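Local coordinates for RctB replication initiator protein (Vibrio cholerae, PDB 5UBE), which probably binds origin DNA to initiate replication of the second chromosome of this bacterium, here represented by its N-terminal helix-turn-helix domain, at residues Lys10-Phe21 against Phe101-His112. Numbering follows the deposited sequence.
Sequences KLPRTHKDGHLF and FEEGLAGKTMLH
Strand residues Leu-20 and Phe-21 pair in parallel with Leu-111 and His-112, joined by Leu-20 N to Met-110 O (2.9 Å) and by His-112 N to Leu-20 O (2.8 Å). This pairing forms the centre of a mixed sheet in a helix-turn-helix domain: strand 62-64 flanks one side, and the hairpin partner 94-100 of strand 108-114 the other. On one face of the sheet, Leu-20 CB packs 3.7 Å from Leu-111 CD1. The opposite face carries Phe-21 and His-112, whose rings, inclined at 35°, join His-19 in an aromatic cluster against Leu-85 of helix 78-91. Beside them Met-110 CB sits over one face of the His-19 imidazole, a CH-pi contact 3.6 Å from the ring centroid.

Farther out, His-15, the first residue of the 3-10 turn 15-17, and Thr-14 before it meet the loop that connects the two hairpin strands. Thr-14 N donates to Asp-17 OD1 at 2.7 Å, bracing the turn, while the Asp-17 carboxylate also pairs weakly with Arg-13, whose main ionic partner is Asp-60. With CG anti to the carbonyl carbon (chi1 -68°), the His-15 ring is carried into the loop. Phe-101 crosses it obliquely and sets CE1 over the centre of one imidazole face, and Leu-105 CD2 approaches His-15 CD2. Gly-107 passes along the ring edge, its CA close to CE1. The bond that ties the imidazole to the loop lies almost in the ring plane: His-15 NE2 donates to Ala-106 O at 2.8 Å, with an N-H...O angle of 159°.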
loop_
_atom_site.group_PDB
_atom_site.type_symbol
_atom_site.label_atom_id
_atom_site.label_comp_id
_atom_site.label_asym_id
_atom_site.label_seq_id
_atom_site.Cartn_x
_atom_site.Cartn_y
_atom_site.Cartn_z
ATOM N N LYS A 10 -9.924 -11.297 5.610
ATOM C CA LYS A 10 -11.319 -11.674 5.771
ATOM C C LYS A 10 -12.203 -10.946 4.767
ATOM O O LYS A 10 -11.834 -9.905 4.212
ATOM C CB LYS A 10 -11.796 -11.385 7.196
ATOM C CG LYS A 10 -10.935 -12.028 8.274
ATOM C CD LYS A 10 -11.536 -11.850 9.664
ATOM C CE LYS A 10 -12.660 -12.841 9.921
ATOM N NZ LYS A 10 -12.167 -14.249 9.920
ATOM N N LEU A 11 -13.381 -11.530 4.532
ATOM C CA LEU A 11 -14.386 -10.942 3.666
ATOM C C LEU A 11 -14.777 -9.561 4.187
ATOM O O LEU A 11 -14.616 -9.270 5.374
ATOM C CB LEU A 11 -15.610 -11.857 3.594
ATOM C CG LEU A 11 -15.511 -13.069 2.662
ATOM C CD1 LEU A 11 -14.966 -12.658 1.295
ATOM C CD2 LEU A 11 -14.684 -14.202 3.252
ATOM N N PRO A 12 -15.299 -8.681 3.317
ATOM C CA PRO A 12 -15.661 -8.867 1.908
ATOM C C PRO A 12 -14.487 -8.817 0.910
ATOM O O PRO A 12 -14.737 -8.959 -0.292
ATOM C CB PRO A 12 -16.622 -7.705 1.656
ATOM C CG PRO A 12 -16.118 -6.626 2.557
ATOM C CD PRO A 12 -15.608 -7.318 3.788
ATOM N N ARG A 13 -13.255 -8.621 1.390
ATOM C CA ARG A 13 -12.096 -8.598 0.503
ATOM C C ARG A 13 -11.964 -9.917 -0.245
ATOM O O ARG A 13 -12.234 -10.986 0.309
ATOM C CB ARG A 13 -10.818 -8.333 1.306
ATOM C CG ARG A 13 -10.858 -7.069 2.146
ATOM C CD ARG A 13 -10.013 -5.980 1.541
ATOM N NE ARG A 13 -9.933 -4.800 2.396
ATOM C CZ ARG A 13 -10.124 -3.556 1.965
ATOM N NH1 ARG A 13 -10.388 -3.324 0.685
ATOM N NH2 ARG A 13 -10.036 -2.541 2.813
ATOM N N THR A 14 -11.573 -9.826 -1.525
ATOM C CA THR A 14 -11.304 -10.970 -2.398
ATOM C C THR A 14 -10.115 -10.634 -3.290
ATOM O O THR A 14 -9.496 -9.571 -3.160
ATOM C CB THR A 14 -12.502 -11.333 -3.296
ATOM O OG1 THR A 14 -12.645 -10.339 -4.321
ATOM C CG2 THR A 14 -13.793 -11.437 -2.498
ATOM N N HIS A 15 -9.810 -11.539 -4.228
ATOM C CA HIS A 15 -8.702 -11.297 -5.151
ATOM C C HIS A 15 -8.948 -10.055 -5.994
ATOM O O HIS A 15 -8.001 -9.345 -6.346
ATOM C CB HIS A 15 -8.484 -12.503 -6.070
ATOM C CG HIS A 15 -7.969 -13.722 -5.369
ATOM N ND1 HIS A 15 -6.634 -14.059 -5.339
ATOM C CD2 HIS A 15 -8.617 -14.695 -4.682
ATOM C CE1 HIS A 15 -6.479 -15.182 -4.660
ATOM N NE2 HIS A 15 -7.668 -15.589 -4.251
ATOM N N LYS A 16 -10.211 -9.785 -6.319
ATOM C CA LYS A 16 -10.596 -8.602 -7.080
ATOM C C LYS A 16 -10.110 -7.305 -6.434
ATOM O O LYS A 16 -9.954 -6.296 -7.131
ATOM C CB LYS A 16 -12.126 -8.591 -7.244
ATOM C CG LYS A 16 -12.666 -7.581 -8.250
ATOM C CD LYS A 16 -14.186 -7.588 -8.261
ATOM C CE LYS A 16 -14.751 -6.361 -8.966
ATOM N NZ LYS A 16 -16.247 -6.287 -8.863
ATOM N N ASP A 17 -9.853 -7.301 -5.126
ATOM C CA ASP A 17 -9.368 -6.074 -4.502
ATOM C C ASP A 17 -7.958 -5.726 -4.965
ATOM O O ASP A 17 -7.572 -4.551 -4.939
ATOM C CB ASP A 17 -9.422 -6.201 -2.975
ATOM C CG ASP A 17 -10.857 -6.276 -2.445
ATOM O OD1 ASP A 17 -11.500 -7.330 -2.625
ATOM O OD2 ASP A 17 -11.340 -5.282 -1.853
ATOM N N GLY A 18 -7.188 -6.722 -5.406
ATOM C CA GLY A 18 -5.820 -6.493 -5.810
ATOM C C GLY A 18 -4.869 -6.497 -4.626
ATOM O O GLY A 18 -5.143 -7.050 -3.552
ATOM N N HIS A 19 -3.732 -5.848 -4.828
ATOM C CA HIS A 19 -2.750 -5.757 -3.767
ATOM C C HIS A 19 -3.291 -4.908 -2.622
ATOM O O HIS A 19 -4.159 -4.055 -2.813
ATOM C CB HIS A 19 -1.439 -5.175 -4.297
ATOM C CG HIS A 19 -0.593 -6.166 -5.032
ATOM N ND1 HIS A 19 0.574 -5.817 -5.677
ATOM C CD2 HIS A 19 -0.741 -7.499 -5.218
ATOM C CE1 HIS A 19 1.109 -6.892 -6.226
ATOM N NE2 HIS A 19 0.330 -7.924 -5.964
ATOM N N LEU A 20 -2.746 -5.140 -1.423
ATOM C CA LEU A 20 -3.269 -4.590 -0.179
ATOM C C LEU A 20 -2.206 -3.795 0.569
ATOM O O LEU A 20 -1.028 -4.158 0.576
ATOM C CB LEU A 20 -3.772 -5.706 0.731
ATOM C CG LEU A 20 -4.945 -6.539 0.228
ATOM C CD1 LEU A 20 -5.384 -7.539 1.289
ATOM C CD2 LEU A 20 -6.089 -5.629 -0.146
ATOM N N PHE A 21 -2.645 -2.722 1.227
ATOM C CA PHE A 21 -1.782 -1.854 2.021
ATOM C C PHE A 21 -2.293 -1.796 3.452
ATOM O O PHE A 21 -3.457 -1.459 3.687
ATOM C CB PHE A 21 -1.739 -0.442 1.445
ATOM C CG PHE A 21 -1.170 -0.379 0.066
ATOM C CD1 PHE A 21 0.192 -0.235 -0.126
ATOM C CD2 PHE A 21 -1.996 -0.493 -1.042
ATOM C CE1 PHE A 21 0.715 -0.189 -1.412
ATOM C CE2 PHE A 21 -1.479 -0.447 -2.321
ATOM C CZ PHE A 21 -0.141 -0.296 -2.512
ATOM N N PHE A 101 -6.423 -15.736 1.996
ATOM C CA PHE A 101 -7.767 -15.480 2.500
ATOM C C PHE A 101 -8.234 -16.605 3.414
ATOM O O PHE A 101 -8.841 -16.340 4.456
ATOM C CB PHE A 101 -8.734 -15.285 1.331
ATOM C CG PHE A 101 -8.283 -14.230 0.353
ATOM C CD1 PHE A 101 -7.421 -14.547 -0.681
ATOM C CD2 PHE A 101 -8.714 -12.917 0.481
ATOM C CE1 PHE A 101 -6.997 -13.573 -1.576
ATOM C CE2 PHE A 101 -8.296 -11.942 -0.408
ATOM C CZ PHE A 101 -7.438 -12.269 -1.436
ATOM N N GLU A 102 -7.952 -17.853 3.025
ATOM C CA GLU A 102 -8.070 -19.039 3.886
ATOM C C GLU A 102 -9.429 -19.145 4.576
ATOM O O GLU A 102 -9.551 -19.742 5.649
ATOM C CB GLU A 102 -6.943 -19.080 4.921
ATOM C CG GLU A 102 -5.614 -19.599 4.380
ATOM C CD GLU A 102 -4.493 -19.501 5.401
ATOM O OE1 GLU A 102 -4.654 -18.751 6.388
ATOM O OE2 GLU A 102 -3.454 -20.174 5.220
ATOM N N GLU A 103 -10.464 -18.580 3.966
ATOM C CA GLU A 103 -11.836 -18.721 4.444
ATOM C C GLU A 103 -12.662 -19.342 3.324
ATOM O O GLU A 103 -13.583 -18.718 2.788
ATOM C CB GLU A 103 -12.404 -17.369 4.895
ATOM C CG GLU A 103 -11.757 -16.841 6.165
ATOM C CD GLU A 103 -12.387 -15.554 6.666
ATOM O OE1 GLU A 103 -13.177 -14.938 5.917
ATOM O OE2 GLU A 103 -12.093 -15.162 7.817
ATOM N N GLY A 104 -12.324 -20.582 2.974
ATOM C CA GLY A 104 -12.929 -21.211 1.820
ATOM C C GLY A 104 -12.557 -20.568 0.508
ATOM O O GLY A 104 -13.304 -20.695 -0.469
ATOM N N LEU A 105 -11.423 -19.871 0.460
ATOM C CA LEU A 105 -10.967 -19.193 -0.750
ATOM C C LEU A 105 -9.468 -19.405 -0.893
ATOM O O LEU A 105 -8.687 -18.919 -0.069
ATOM C CB LEU A 105 -11.304 -17.699 -0.708
ATOM C CG LEU A 105 -10.893 -16.865 -1.925
ATOM C CD1 LEU A 105 -11.238 -17.585 -3.224
ATOM C CD2 LEU A 105 -11.537 -15.484 -1.879
ATOM N N ALA A 106 -9.072 -20.132 -1.934
ATOM C CA ALA A 106 -7.666 -20.389 -2.194
ATOM C C ALA A 106 -7.003 -19.151 -2.794
ATOM O O ALA A 106 -7.646 -18.130 -3.055
ATOM C CB ALA A 106 -7.512 -21.598 -3.114
ATOM N N GLY A 107 -5.694 -19.243 -3.019
ATOM C CA GLY A 107 -4.949 -18.177 -3.651
ATOM C C GLY A 107 -4.389 -17.172 -2.659
ATOM O O GLY A 107 -4.764 -17.115 -1.486
ATOM N N LYS A 108 -3.462 -16.357 -3.158
ATOM C CA LYS A 108 -2.803 -15.340 -2.350
ATOM C C LYS A 108 -2.842 -13.995 -3.067
ATOM O O LYS A 108 -3.126 -13.908 -4.268
ATOM C CB LYS A 108 -1.343 -15.712 -2.043
ATOM C CG LYS A 108 -1.138 -17.104 -1.469
ATOM C CD LYS A 108 0.324 -17.315 -1.097
ATOM C CE LYS A 108 0.580 -18.716 -0.565
ATOM N NZ LYS A 108 1.972 -18.856 -0.050
ATOM N N THR A 109 -2.574 -12.941 -2.294
ATOM C CA THR A 109 -2.313 -11.593 -2.803
ATOM C C THR A 109 -1.112 -11.052 -2.030
ATOM O O THR A 109 -0.513 -11.769 -1.222
ATOM C CB THR A 109 -3.548 -10.686 -2.672
ATOM O OG1 THR A 109 -3.920 -10.568 -1.293
ATOM C CG2 THR A 109 -4.713 -11.259 -3.459
ATOM N N MET A 110 -0.760 -9.784 -2.258
ATOM C CA MET A 110 0.382 -9.152 -1.594
ATOM C C MET A 110 -0.079 -8.119 -0.569
ATOM O O MET A 110 -0.877 -7.228 -0.887
ATOM C CB MET A 110 1.313 -8.475 -2.602
ATOM C CG MET A 110 2.563 -9.269 -2.924
ATOM S SD MET A 110 3.494 -9.776 -1.474
ATOM C CE MET A 110 4.765 -10.764 -2.270
ATOM N N LEU A 111 0.439 -8.228 0.650
ATOM C CA LEU A 111 0.222 -7.218 1.676
ATOM C C LEU A 111 1.470 -6.356 1.795
ATOM O O LEU A 111 2.591 -6.865 1.765
ATOM C CB LEU A 111 -0.109 -7.858 3.024
ATOM C CG LEU A 111 -0.435 -6.870 4.144
ATOM C CD1 LEU A 111 -1.683 -6.073 3.793
ATOM C CD2 LEU A 111 -0.600 -7.603 5.466
ATOM N N HIS A 112 1.270 -5.050 1.925
ATOM C CA HIS A 112 2.370 -4.095 1.954
ATOM C C HIS A 112 2.263 -3.289 3.231
ATOM O O HIS A 112 1.218 -2.687 3.501
ATOM C CB HIS A 112 2.345 -3.187 0.722
ATOM C CG HIS A 112 2.443 -3.950 -0.552
ATOM N ND1 HIS A 112 3.600 -4.011 -1.299
ATOM C CD2 HIS A 112 1.547 -4.749 -1.173
ATOM C CE1 HIS A 112 3.401 -4.789 -2.347
ATOM N NE2 HIS A 112 2.164 -5.251 -2.295
#